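Local atomic coordinates of 3-dehydroshikimate dehydratase (Pseudomonas putida, PDB entry 5HMQ), a protein that catalyses the dehydration of 3-dehydroshikimate to protocatechuate with a divalent metal, and carries a C-terminal hydroxyphenylpyruvate dioxygenase-like domain that binds magnesium. Residues C[299-304]-C[522-527]; C[362-367]-C[444-449]. One frame throughout, in Å; residues are numbered along the deposited sequence.

Contact 1: C[299-304]-C[522-527]. With MG (magnesium ion), chain L.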
ATOM      1  N   GLU C 299       0.281 -31.183   4.198  1.00 53.02           N
ATOM      2  CA  GLU C 299      -0.104 -32.371   3.444  1.00 52.08           C
ATOM      3  C   GLU C 299       0.480 -32.342   2.036  1.00 50.92           C
ATOM      4  O   GLU C 299       1.123 -33.306   1.604  1.00 50.63           O
ATOM      5  CB  GLU C 299      -1.625 -32.505   3.397  1.00 50.64           C
ATOM      6  CG  GLU C 299      -2.094 -33.696   2.577  1.00 52.23           C
ATOM      7  CD  GLU C 299      -1.446 -34.998   3.006  1.00 53.18           C
ATOM      8  OE1 GLU C 299      -1.429 -35.292   4.220  1.00 55.12           O
ATOM      9  OE2 GLU C 299      -0.941 -35.724   2.126  1.00 53.02           O
ATOM     10  N   PHE C 300       0.264 -31.252   1.303  1.00 48.26           N
ATOM     11  CA  PHE C 300       0.931 -31.093   0.019  1.00 48.38           C
ATOM     12  C   PHE C 300       0.997 -29.619  -0.353  1.00 49.55           C
ATOM     13  O   PHE C 300       0.247 -28.788   0.166  1.00 50.12           O
ATOM     14  CB  PHE C 300       0.251 -31.910  -1.095  1.00 48.91           C
ATOM     15  CG  PHE C 300      -1.175 -31.511  -1.390  1.00 49.53           C
ATOM     16  CD1 PHE C 300      -1.464 -30.380  -2.144  1.00 48.17           C
ATOM     17  CD2 PHE C 300      -2.228 -32.301  -0.957  1.00 48.32           C
ATOM     18  CE1 PHE C 300      -2.771 -30.029  -2.423  1.00 47.38           C
ATOM     19  CE2 PHE C 300      -3.537 -31.959  -1.239  1.00 48.69           C
ATOM     20  CZ  PHE C 300      -3.810 -30.820  -1.970  1.00 46.19           C
ATOM     21  N   LEU C 301       1.923 -29.316  -1.256  1.00 46.69           N
ATOM     22  CA  LEU C 301       2.022 -28.016  -1.900  1.00 46.14           C
ATOM     23  C   LEU C 301       1.470 -28.128  -3.313  1.00 45.69           C
ATOM     24  O   LEU C 301       1.736 -29.109  -4.015  1.00 47.58           O
ATOM     25  CB  LEU C 301       3.474 -27.533  -1.942  1.00 45.45           C
ATOM     26  CG  LEU C 301       4.221 -27.390  -0.613  1.00 46.19           C
ATOM     27  CD1 LEU C 301       5.647 -26.918  -0.851  1.00 46.55           C
ATOM     28  CD2 LEU C 301       3.496 -26.429   0.314  1.00 45.73           C
ATOM     29  N   GLU C 302       0.678 -27.139  -3.718  1.00 44.90           N
ATOM     30  CA  GLU C 302       0.104 -27.089  -5.058  1.00 45.05           C
ATOM     31  C   GLU C 302       0.683 -25.889  -5.798  1.00 45.54           C
ATOM     32  O   GLU C 302       0.504 -24.744  -5.368  1.00 45.48           O
ATOM     33  CB  GLU C 302      -1.421 -27.005  -5.010  1.00 43.18           C
ATOM     34  CG  GLU C 302      -2.075 -27.033  -6.386  1.00 46.93           C
ATOM     35  CD  GLU C 302      -3.588 -26.899  -6.336  1.00 49.84           C
ATOM     36  OE1 GLU C 302      -4.147 -26.788  -5.224  1.00 48.95           O
ATOM     37  OE2 GLU C 302      -4.220 -26.903  -7.414  1.00 51.41           O
ATOM     38  N   PHE C 303       1.375 -26.152  -6.902  1.00 43.74           N
ATOM     39  CA  PHE C 303       1.978 -25.108  -7.717  1.00 46.97           C
ATOM     40  C   PHE C 303       1.166 -24.892  -8.986  1.00 47.07           C
ATOM     41  O   PHE C 303       0.707 -25.850  -9.616  1.00 44.99           O
ATOM     42  CB  PHE C 303       3.423 -25.453  -8.087  1.00 46.25           C
ATOM     43  CG  PHE C 303       4.405 -25.252  -6.969  1.00 46.06           C
ATOM     44  CD1 PHE C 303       4.672 -26.269  -6.066  1.00 44.76           C
ATOM     45  CD2 PHE C 303       5.072 -24.045  -6.828  1.00 44.63           C
ATOM     46  CE1 PHE C 303       5.582 -26.080  -5.038  1.00 46.58           C
ATOM     47  CE2 PHE C 303       5.982 -23.850  -5.807  1.00 44.66           C
ATOM     48  CZ  PHE C 303       6.238 -24.869  -4.910  1.00 43.80           C
ATOM     49  N   ALA C 304       0.994 -23.625  -9.355  1.00 45.34           N
ATOM     50  CA  ALA C 304       0.307 -23.252 -10.583  1.00 45.04           C
ATOM     51  C   ALA C 304       1.349 -23.034 -11.670  1.00 44.98           C
ATOM     52  O   ALA C 304       2.214 -22.161 -11.540  1.00 49.03           O
ATOM     53  CB  ALA C 304      -0.534 -21.991 -10.381  1.00 42.84           C
ATOM     54  N   HIS C 522       8.750 -17.164  -0.761  1.00 43.52           N
ATOM     55  CA  HIS C 522      10.139 -16.733  -0.715  1.00 44.66           C
ATOM     56  C   HIS C 522      11.071 -17.926  -0.881  1.00 47.20           C
ATOM     57  O   HIS C 522      11.939 -17.926  -1.760  1.00 47.51           O
ATOM     58  CB  HIS C 522      10.415 -15.993   0.595  1.00 44.91           C
ATOM     59  CG  HIS C 522      11.775 -15.372   0.664  1.00 45.91           C
ATOM     60  ND1 HIS C 522      12.814 -15.928   1.379  1.00 46.10           N
ATOM     61  CD2 HIS C 522      12.267 -14.241   0.105  1.00 47.15           C
ATOM     62  CE1 HIS C 522      13.886 -15.166   1.261  1.00 44.74           C
ATOM     63  NE2 HIS C 522      13.581 -14.136   0.491  1.00 48.44           N
ATOM     64  N   HIS C 523      10.898 -18.957  -0.052  1.00 47.48           N
ATOM     65  CA  HIS C 523      11.643 -20.198  -0.212  1.00 46.70           C
ATOM     66  C   HIS C 523      10.962 -21.303   0.578  1.00 46.66           C
ATOM     67  O   HIS C 523      10.180 -21.049   1.498  1.00 46.72           O
ATOM     68  CB  HIS C 523      13.107 -20.048   0.225  1.00 47.65           C
ATOM     69  CG  HIS C 523      13.297 -19.926   1.706  1.00 47.99           C
ATOM     70  ND1 HIS C 523      13.306 -18.712   2.358  1.00 45.46           N
ATOM     71  CD2 HIS C 523      13.514 -20.865   2.657  1.00 47.11           C
ATOM     72  CE1 HIS C 523      13.507 -18.910   3.649  1.00 45.38           C
ATOM     73  NE2 HIS C 523      13.637 -20.208   3.856  1.00 45.52           N
ATOM     74  N   ILE C 524      11.275 -22.540   0.201  1.00 47.01           N
ATOM     75  CA  ILE C 524      10.758 -23.738   0.852  1.00 46.78           C
ATOM     76  C   ILE C 524      11.948 -24.533   1.370  1.00 48.02           C
ATOM     77  O   ILE C 524      12.914 -24.764   0.633  1.00 46.95           O
ATOM     78  CB  ILE C 524       9.901 -24.584  -0.107  1.00 44.04           C
ATOM     79  CG1 ILE C 524       8.770 -23.736  -0.695  1.00 43.55           C
ATOM     80  CG2 ILE C 524       9.339 -25.803   0.608  1.00 42.62           C
ATOM     81  CD1 ILE C 524       8.278 -24.224  -2.037  1.00 42.24           C
ATOM     82  N   ALA C 525      11.881 -24.946   2.631  1.00 48.14           N
ATOM     83  CA  ALA C 525      12.999 -25.592   3.303  1.00 45.21           C
ATOM     84  C   ALA C 525      12.640 -27.027   3.658  1.00 45.97           C
ATOM     85  O   ALA C 525      11.625 -27.275   4.319  1.00 42.59           O
ATOM     86  CB  ALA C 525      13.397 -24.822   4.562  1.00 43.99           C
ATOM     87  N   PHE C 526      13.476 -27.963   3.218  1.00 44.28           N
ATOM     88  CA  PHE C 526      13.342 -29.373   3.552  1.00 48.07           C
ATOM     89  C   PHE C 526      14.470 -29.783   4.490  1.00 50.02           C
ATOM     90  O   PHE C 526      15.597 -29.289   4.373  1.00 48.71           O
ATOM     91  CB  PHE C 526      13.372 -30.243   2.294  1.00 46.77           C
ATOM     92  CG  PHE C 526      12.505 -29.732   1.177  1.00 46.88           C
ATOM     93  CD1 PHE C 526      11.124 -29.794   1.266  1.00 46.47           C
ATOM     94  CD2 PHE C 526      13.074 -29.206   0.028  1.00 46.19           C
ATOM     95  CE1 PHE C 526      10.327 -29.331   0.237  1.00 45.29           C
ATOM     96  CE2 PHE C 526      12.283 -28.743  -1.007  1.00 44.80           C
ATOM     97  CZ  PHE C 526      10.908 -28.806  -0.902  1.00 46.79           C
ATOM     98  N   ASP C 527      14.175 -30.689   5.414  1.00 48.39           N
ATOM     99  CA  ASP C 527      15.187 -31.184   6.334  1.00 48.26           C
ATOM    100  C   ASP C 527      15.658 -32.570   5.905  1.00 48.45           C
ATOM    101  O   ASP C 527      15.025 -33.245   5.088  1.00 46.75           O
ATOM    102  CB  ASP C 527      14.661 -31.208   7.777  1.00 46.77           C
ATOM    103  CG  ASP C 527      13.598 -32.275   8.013  1.00 49.84           C
ATOM    104  OD1 ASP C 527      13.027 -32.805   7.035  1.00 49.81           O
ATOM    105  OD2 ASP C 527      13.323 -32.575   9.195  1.00 49.91           O
TER
HETATM  106 MG    MG L 702      14.955 -20.755   5.757  1.00 45.35          MG
HETATM  107  O   HOH W   1      13.997 -19.012   7.050  1.00 46.31           O
HETATM  108  O   HOH W   2      16.273 -21.303   7.258  1.00 46.99           O
HETATM  109  O   HOH W   3      16.337 -19.304   5.232  1.00 50.99           O

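Contact 2: C[362-367]-C[444-449]. With MG (magnesium ion), chain L.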
ATOM      1  N   PRO C 362       4.649 -18.875 -12.424  1.00 48.04           N
ATOM      2  CA  PRO C 362       4.854 -20.085 -11.612  1.00 45.86           C
ATOM      3  C   PRO C 362       4.913 -19.723 -10.137  1.00 45.17           C
ATOM      4  O   PRO C 362       5.745 -18.922  -9.709  1.00 48.82           O
ATOM      5  CB  PRO C 362       6.187 -20.640 -12.126  1.00 48.06           C
ATOM      6  CG  PRO C 362       6.872 -19.481 -12.759  1.00 47.51           C
ATOM      7  CD  PRO C 362       5.802 -18.578 -13.291  1.00 45.80           C
ATOM      8  N   SER C 363       4.020 -20.323  -9.357  1.00 42.45           N
ATOM      9  CA  SER C 363       3.800 -19.860  -7.995  1.00 46.47           C
ATOM     10  C   SER C 363       3.070 -20.933  -7.202  1.00 44.78           C
ATOM     11  O   SER C 363       2.518 -21.885  -7.760  1.00 45.30           O
ATOM     12  CB  SER C 363       2.998 -18.556  -7.989  1.00 45.66           C
ATOM     13  OG  SER C 363       1.813 -18.705  -8.753  1.00 45.92           O
ATOM     14  N   LEU C 364       3.072 -20.759  -5.883  1.00 41.41           N
ATOM     15  CA  LEU C 364       2.298 -21.619  -4.995  1.00 44.75           C
ATOM     16  C   LEU C 364       0.874 -21.084  -4.928  1.00 45.24           C
ATOM     17  O   LEU C 364       0.631 -20.008  -4.371  1.00 45.98           O
ATOM     18  CB  LEU C 364       2.925 -21.670  -3.608  1.00 41.94           C
ATOM     19  CG  LEU C 364       2.261 -22.623  -2.612  1.00 43.37           C
ATOM     20  CD1 LEU C 364       2.542 -24.067  -2.991  1.00 43.99           C
ATOM     21  CD2 LEU C 364       2.726 -22.341  -1.194  1.00 43.38           C
ATOM     22  N   CYS C 365      -0.068 -21.825  -5.503  1.00 44.37           N
ATOM     23  CA  CYS C 365      -1.457 -21.397  -5.519  1.00 45.04           C
ATOM     24  C   CYS C 365      -2.269 -21.981  -4.374  1.00 45.83           C
ATOM     25  O   CYS C 365      -3.388 -21.516  -4.134  1.00 46.28           O
ATOM     26  CB  CYS C 365      -2.115 -21.765  -6.853  1.00 44.31           C
ATOM     27  SG  CYS C 365      -2.258 -23.534  -7.169  1.00 45.45           S
ATOM     28  N   ALA C 366      -1.749 -22.982  -3.668  1.00 45.13           N
ATOM     29  CA  ALA C 366      -2.486 -23.560  -2.554  1.00 45.54           C
ATOM     30  C   ALA C 366      -1.556 -24.399  -1.694  1.00 47.21           C
ATOM     31  O   ALA C 366      -0.537 -24.910  -2.167  1.00 48.56           O
ATOM     32  CB  ALA C 366      -3.662 -24.409  -3.043  1.00 44.15           C
ATOM     33  N   THR C 367      -1.928 -24.533  -0.424  1.00 48.59           N
ATOM     34  CA  THR C 367      -1.245 -25.403   0.522  1.00 47.63           C
ATOM     35  C   THR C 367      -2.285 -26.218   1.268  1.00 49.53           C
ATOM     36  O   THR C 367      -3.220 -25.654   1.847  1.00 51.40           O
ATOM     37  CB  THR C 367      -0.399 -24.609   1.522  1.00 45.78           C
ATOM     38  OG1 THR C 367       0.615 -23.882   0.822  1.00 49.07           O
ATOM     39  CG2 THR C 367       0.256 -25.544   2.528  1.00 44.67           C
ATOM     40  N   ASP C 444      10.211 -28.250   6.591  1.00 49.23           N
ATOM     41  CA  ASP C 444      10.511 -27.693   7.901  1.00 47.96           C
ATOM     42  C   ASP C 444       9.919 -26.300   8.072  1.00 50.92           C
ATOM     43  O   ASP C 444       9.326 -26.000   9.112  1.00 49.61           O
ATOM     44  CB  ASP C 444      12.022 -27.655   8.125  1.00 47.92           C
ATOM     45  CG  ASP C 444      12.394 -26.982   9.428  1.00 48.00           C
ATOM     46  OD1 ASP C 444      12.422 -27.670  10.469  1.00 48.14           O
ATOM     47  OD2 ASP C 444      12.658 -25.761   9.410  1.00 46.09           O
ATOM     48  N   HIS C 445      10.077 -25.440   7.068  1.00 52.01           N
ATOM     49  CA  HIS C 445       9.469 -24.120   7.113  1.00 50.32           C
ATOM     50  C   HIS C 445       9.332 -23.593   5.695  1.00 50.22           C
ATOM     51  O   HIS C 445       9.985 -24.072   4.764  1.00 49.00           O
ATOM     52  CB  HIS C 445      10.272 -23.144   7.984  1.00 48.39           C
ATOM     53  CG  HIS C 445      11.668 -22.895   7.503  1.00 46.25           C
ATOM     54  ND1 HIS C 445      12.760 -23.566   8.008  1.00 46.39           N
ATOM     55  CD2 HIS C 445      12.151 -22.032   6.578  1.00 48.30           C
ATOM     56  CE1 HIS C 445      13.856 -23.132   7.411  1.00 47.59           C
ATOM     57  NE2 HIS C 445      13.514 -22.203   6.537  1.00 47.82           N
HETATM   58  N   MSE C 446       8.461 -22.602   5.546  1.00 53.91           N
HETATM   59  CA  MSE C 446       8.230 -21.978   4.256  1.00 52.86           C
HETATM   60  C   MSE C 446       8.037 -20.480   4.440  1.00 54.95           C
HETATM   61  O   MSE C 446       7.161 -20.040   5.188  1.00 52.79           O
HETATM   62  CB  MSE C 446       7.022 -22.602   3.562  1.00 53.07           C
HETATM   63  CG  MSE C 446       6.806 -22.104   2.147  1.00 62.78           C
HETATM   64 SE   MSE C 446       5.465 -23.133   1.174  1.00 68.12          SE
HETATM   65  CE  MSE C 446       3.922 -22.791   2.326  1.00 64.80           C
ATOM     66  N   ALA C 447       8.872 -19.700   3.761  1.00 47.10           N
ATOM     67  CA  ALA C 447       8.884 -18.253   3.905  1.00 47.59           C
ATOM     68  C   ALA C 447       8.038 -17.598   2.823  1.00 48.07           C
ATOM     69  O   ALA C 447       8.020 -18.050   1.674  1.00 48.76           O
ATOM     70  CB  ALA C 447      10.312 -17.706   3.847  1.00 46.86           C
ATOM     71  N   LEU C 448       7.335 -16.533   3.200  1.00 45.80           N
ATOM     72  CA  LEU C 448       6.574 -15.730   2.258  1.00 45.65           C
ATOM     73  C   LEU C 448       7.206 -14.351   2.130  1.00 45.33           C
ATOM     74  O   LEU C 448       7.684 -13.782   3.117  1.00 47.85           O
ATOM     75  CB  LEU C 448       5.116 -15.588   2.708  1.00 44.89           C
ATOM     76  CG  LEU C 448       4.326 -16.856   3.022  1.00 44.20           C
ATOM     77  CD1 LEU C 448       2.878 -16.497   3.373  1.00 46.96           C
ATOM     78  CD2 LEU C 448       4.409 -17.886   1.890  1.00 47.74           C
ATOM     79  N   ALA C 449       7.210 -13.822   0.912  1.00 45.61           N
ATOM     80  CA  ALA C 449       7.579 -12.436   0.659  1.00 45.78           C
ATOM     81  C   ALA C 449       6.297 -11.660   0.404  1.00 46.68           C
ATOM     82  O   ALA C 449       5.585 -11.941  -0.564  1.00 44.56           O
ATOM     83  CB  ALA C 449       8.540 -12.323  -0.523  1.00 43.64           C
TER
HETATM   84 MG    MG L 702      14.955 -20.755   5.757  1.00 45.35          MG
HETATM   85  O   HOH W   1      13.997 -19.012   7.050  1.00 46.31           O
HETATM   86  O   HOH W   2      16.273 -21.303   7.258  1.00 46.99           O
HETATM   87  O   HOH W   3      16.337 -19.304   5.232  1.00 50.99           O

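Contact 1: C[299-304]-C[522-527]
The ring of Phe303, which also meets that of Phe598 with the planes inclined at about 50°, receives Ile524 at its edge, not over a face: CZ of Phe303 lies 3.6 Å from CD1 of Ile524, with that methyl in the plane of the ring. On the far side of strand 520-528 the imidazole of His523 stacks on Phe599, while its two ring nitrogens are both engaged. NE2 binds the magnesium ion at 2.4 Å, and ND1 of His523 donates an in-plane hydrogen bond of 3.0 Å to ND1 of His522. That bond is nearly straight, 169° at the hydrogen, although the donor stands slightly off the ring plane of His522. With ND1 as the donor, NE2 is the nitrogen left to bind the metal, which stands clearly off the ring plane of His523.

The same Ile524 methyl also meets Leu301, tip to tip, at 3.9 Å between CD1 of Ile524 and CD1 of Leu301. Ile524 carries CG1 anti to its carbonyl carbon (chi1 -56°), and the nearly extended second torsion sends CD1 on toward Leu301 and the rim of Phe303. The interface is wholly apolar, with no hydrogen bond across it, and the backbones stay 10.1 Å apart between CA of Leu301 and CA of Ile524, the separation of two packed sheets.

The two strands belong to the two vicinal-oxygen-chelate modules of the dioxygenase-like domain. Strand 295-304 runs between strands 363-371 and 341-346, and strand 520-528 between 440-450 and 599-606. Classic bulges mark both: Glu299 and Phe300 opposite Ala368, and His522 and His523 opposite Ala447. Around the junction Leu301 also touches Leu364, and Ile524 packs on Phe600 of strand 599-606.

Contact 2: C[362-367]-C[444-449]
Leu364 and Met446, a selenomethionine, point at each other from facing strands and meet tip to tip. One methyl of the leucine, CD2, lies 3.7 Å from SE of Met446 and equally 3.7 Å from its CE, so it sits against the last bond of the longer chain. Met446 leaves its backbone extended through two torsions, with CG anti to the backbone N (chi1 -174°), then bends at chi3 (61°). The bend turns CE obliquely toward the opposing strand, where Thr367 passes it in the reverse direction; OG1 of Thr367 comes within 3.8 Å of CE of Met446, a van der Waals approach.

Strands 363-371 and 440-450 belong to separate sheets, one in each of the two vicinal-oxygen-chelate modules, and the largely apolar layer between them receives these side chains. His445, the residue before Met446, is turned to the other side of its sheet. There NE2 of His445 binds the magnesium ion at 2.2 Å. Its ND1 donates a 2.6 Å hydrogen bond to OD2 of Asp444, received at the anti lone pair, with the oxygen close to the imidazole plane. Together with the metal bond, this second-shell carboxylate fixes the rotation of the ring, and it may make the imidazole a stronger metal ligand, while a salt bridge from Arg605 to the same OD2 holds the aspartate in turn.

How the contacts relate
Both contacts are interior, between the same two sheets, centres about 5 Å apart; contact 1 is wholly buried, contact 2 partly exposed at Leu364. Segments 299-304 and 362-367 are neighbours in one sheet, joined by the probable backbone bond from Ala304 N to Ser363 O; segments 522-527 and 444-449 are neighbours in the other, where His522 N probably bonds to Ala447 O. Contact 1 gathers branched aliphatics with an aromatic edge, whereas contact 2 uses a flexible selenomethionine and brings in a hydroxyl. On the opposite side of the second sheet the two converge chemically: His523 and His445, with Glu601, bind one magnesium ion, but one imidazole is oriented by another histidine and the other by a carboxylate.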